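Long-range contact in exodeoxyribonuclease 10 (Escherichia coli, PDB 4FZZ), which degrades single-stranded and double-stranded DNA from the 3' end in the 3' to 5' direction, with magnesium as cofactor: residues C[3-8]-C[87-92]. Residues are numbered along the deposited sequence; the frame is centred on the assembly and turned at random.
Sequences RIIDTE and RVLPEM. With NA (sodium ion), chain G; NA (sodium ion), chain F; nucleotides of chain B.
L89 follows the end of helix 82-88, and its two methyls, CD1 and CD2, pack on I5 and T7 of strand 2-8. With I5 it meets tip to tip: I5 CG2 lies 4.1 Å from L89 CD2. With T7 it slides past in the opposite direction. T7 OG1 is 3.7 Å from L89 CD2, and T7 CG2 packs on L89 CD1. The threonine methyl stands anti to the backbone N, which leaves OG1 beside that N (chi1 -50°), where it also makes a weak hydrogen bond to D85 of the helix. M92 adds a looser touch, its CE 4.4 Å from I5 CD1. Replacing L89 with alanine removes both methyls and would probably leave a gap beside I5 CG2 and the T7 side chain.

The D6 side chain leaves the strand away from 87-92, and its carboxylate binds the metals of a DEDDh exonuclease site. OD1 of D6 binds the chain F sodium ion and OD2 the chain G ion, each at 2.4 Å. These ions probably occupy the magnesium sites. E8 OE2 and D139 also bind the chain G ion, and OP1 of DG17 of chain B bridges the two sodium ions. E8 OE1 accepts a hydrogen bond of 2.7 Å from O3' of DG17. The side of the strand facing L89 and M92 is mostly apolar, with T7 OG1 as its polar atom. No hydrogen bond crosses between 3-8 and 87-92, so their contact rests on side-chain packing.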
loop_
_atom_site.group_PDB
_atom_site.type_symbol
_atom_site.label_atom_id
_atom_site.label_comp_id
_atom_site.label_asym_id
_atom_site.label_seq_id
_atom_site.Cartn_x
_atom_site.Cartn_y
_atom_site.Cartn_z
ATOM N N ARG C 3 1.823 -30.474 -5.893
ATOM C CA ARG C 3 2.424 -30.756 -4.598
ATOM C C ARG C 3 2.248 -29.577 -3.644
ATOM O O ARG C 3 2.704 -28.467 -3.920
ATOM C CB ARG C 3 3.908 -31.109 -4.757
ATOM C CG ARG C 3 4.533 -31.748 -3.518
ATOM C CD ARG C 3 5.688 -32.679 -3.879
ATOM N NE ARG C 3 5.228 -34.040 -4.155
ATOM C CZ ARG C 3 5.943 -34.967 -4.791
ATOM N NH1 ARG C 3 7.170 -34.693 -5.217
ATOM N NH2 ARG C 3 5.435 -36.174 -4.995
ATOM N N ILE C 4 1.542 -29.821 -2.545
ATOM C CA ILE C 4 1.433 -28.854 -1.453
ATOM C C ILE C 4 2.634 -28.975 -0.509
ATOM O O ILE C 4 2.869 -30.035 0.078
ATOM C CB ILE C 4 0.128 -29.075 -0.650
ATOM C CG1 ILE C 4 -1.084 -28.621 -1.463
ATOM C CG2 ILE C 4 0.174 -28.347 0.681
ATOM C CD1 ILE C 4 -1.322 -29.441 -2.709
ATOM N N ILE C 5 3.393 -27.891 -0.369
ATOM C CA ILE C 5 4.542 -27.860 0.535
ATOM C C ILE C 5 4.281 -26.945 1.732
ATOM O O ILE C 5 3.791 -25.828 1.574
ATOM C CB ILE C 5 5.812 -27.387 -0.206
ATOM C CG1 ILE C 5 6.602 -28.585 -0.736
ATOM C CG2 ILE C 5 6.696 -26.550 0.707
ATOM C CD1 ILE C 5 7.944 -28.780 -0.053
ATOM N N ASP C 6 4.610 -27.417 2.928
ATOM C CA ASP C 6 4.632 -26.555 4.107
ATOM C C ASP C 6 5.932 -26.725 4.895
ATOM O O ASP C 6 6.679 -27.679 4.686
ATOM C CB ASP C 6 3.419 -26.833 5.002
ATOM C CG ASP C 6 3.266 -25.813 6.116
ATOM O OD1 ASP C 6 3.479 -24.609 5.864
ATOM O OD2 ASP C 6 2.947 -26.208 7.255
ATOM N N THR C 7 6.193 -25.792 5.806
ATOM C CA THR C 7 7.446 -25.774 6.553
ATOM C C THR C 7 7.249 -25.155 7.929
ATOM O O THR C 7 6.554 -24.151 8.066
ATOM C CB THR C 7 8.522 -24.981 5.799
ATOM O OG1 THR C 7 8.585 -25.444 4.446
ATOM C CG2 THR C 7 9.878 -25.167 6.455
ATOM N N GLU C 8 7.824 -25.787 8.952
ATOM C CA GLU C 8 8.034 -25.124 10.240
ATOM C C GLU C 8 9.490 -24.701 10.421
ATOM O O GLU C 8 10.412 -25.476 10.173
ATOM C CB GLU C 8 7.585 -26.009 11.404
ATOM C CG GLU C 8 6.203 -26.628 11.236
ATOM C CD GLU C 8 5.118 -25.611 10.912
ATOM O OE1 GLU C 8 5.258 -24.430 11.290
ATOM O OE2 GLU C 8 4.110 -26.001 10.289
ATOM N N ARG C 87 11.325 -18.927 0.127
ATOM C CA ARG C 87 12.506 -18.197 0.568
ATOM C C ARG C 87 13.359 -18.994 1.553
ATOM O O ARG C 87 14.586 -18.936 1.509
ATOM C CB ARG C 87 12.120 -16.852 1.177
ATOM C CG ARG C 87 13.312 -16.004 1.555
ATOM C CD ARG C 87 12.887 -14.660 2.094
ATOM N NE ARG C 87 12.798 -14.670 3.548
ATOM C CZ ARG C 87 11.657 -14.579 4.221
ATOM N NH1 ARG C 87 10.510 -14.458 3.572
ATOM N NH2 ARG C 87 11.668 -14.599 5.544
ATOM N N VAL C 88 12.703 -19.720 2.451
ATOM C CA VAL C 88 13.396 -20.421 3.524
ATOM C C VAL C 88 13.887 -21.808 3.090
ATOM O O VAL C 88 14.663 -22.456 3.800
ATOM C CB VAL C 88 12.501 -20.554 4.767
ATOM C CG1 VAL C 88 12.044 -19.184 5.235
ATOM C CG2 VAL C 88 11.301 -21.449 4.470
ATOM N N LEU C 89 13.445 -22.253 1.919
ATOM C CA LEU C 89 13.865 -23.538 1.374
ATOM C C LEU C 89 14.918 -23.353 0.286
ATOM O O LEU C 89 15.054 -22.261 -0.272
ATOM C CB LEU C 89 12.661 -24.297 0.810
ATOM C CG LEU C 89 12.054 -25.433 1.640
ATOM C CD1 LEU C 89 12.282 -25.225 3.122
ATOM C CD2 LEU C 89 10.576 -25.561 1.344
ATOM N N PRO C 90 15.681 -24.423 -0.007
ATOM C CA PRO C 90 16.571 -24.449 -1.157
ATOM C C PRO C 90 15.784 -24.250 -2.445
ATOM O O PRO C 90 14.587 -24.538 -2.485
ATOM C CB PRO C 90 17.151 -25.866 -1.114
ATOM C CG PRO C 90 17.078 -26.256 0.306
ATOM C CD PRO C 90 15.804 -25.646 0.807
ATOM N N GLU C 91 16.443 -23.729 -3.473
ATOM C CA GLU C 91 15.803 -23.552 -4.771
ATOM C C GLU C 91 15.053 -24.821 -5.138
ATOM O O GLU C 91 15.625 -25.911 -5.130
ATOM C CB GLU C 91 16.839 -23.203 -5.849
ATOM C CG GLU C 91 16.393 -23.497 -7.288
ATOM C CD GLU C 91 16.548 -22.292 -8.221
ATOM O OE1 GLU C 91 15.717 -22.146 -9.149
ATOM O OE2 GLU C 91 17.494 -21.493 -8.026
ATOM N N MET C 92 13.753 -24.682 -5.377
ATOM C CA MET C 92 12.909 -25.816 -5.734
ATOM C C MET C 92 12.713 -25.900 -7.250
ATOM O O MET C 92 12.709 -24.877 -7.938
ATOM C CB MET C 92 11.555 -25.718 -5.025
ATOM C CG MET C 92 11.647 -25.690 -3.510
ATOM S SD MET C 92 11.946 -27.313 -2.784
ATOM C CE MET C 92 10.642 -28.276 -3.537
HETATM NA NA NA G . 2.456 -24.579 8.958
HETATM NA NA NA F . 3.527 -22.301 6.343
ATOM P P DG B 17 3.152 -20.810 8.898
ATOM O OP1 DG B 17 3.133 -22.273 8.688
ATOM O OP2 DG B 17 2.068 -20.153 9.666
ATOM O "O5'" DG B 17 4.540 -20.407 9.576
ATOM C "C5'" DG B 17 5.640 -21.294 9.451
ATOM C "C4'" DG B 17 6.795 -20.878 10.339
ATOM O "O4'" DG B 17 6.905 -19.437 10.371
ATOM C "C3'" DG B 17 6.647 -21.278 11.791
ATOM O "O3'" DG B 17 7.106 -22.604 11.941
ATOM C "C2'" DG B 17 7.563 -20.278 12.492
ATOM C "C1'" DG B 17 7.425 -19.034 11.623
ATOM N N9 DG B 17 6.555 -18.017 12.203
ATOM C C8 DG B 17 5.226 -17.799 11.932
ATOM N N7 DG B 17 4.713 -16.811 12.609
ATOM C C5 DG B 17 5.774 -16.327 13.366
ATOM C C6 DG B 17 5.826 -15.267 14.307
ATOM O O6 DG B 17 4.907 -14.512 14.668
ATOM N N1 DG B 17 7.104 -15.123 14.851
ATOM C C2 DG B 17 8.193 -15.904 14.531
ATOM N N2 DG B 17 9.346 -15.630 15.161
ATOM N N3 DG B 17 8.154 -16.896 13.655
ATOM C C4 DG B 17 6.917 -17.059 13.123
HETATM O O HOH W 1 5.916 -22.370 6.122
HETATM O O HOH W 2 1.300 -22.243 5.793
HETATM O O HOH W 3 3.405 -21.654 4.049
#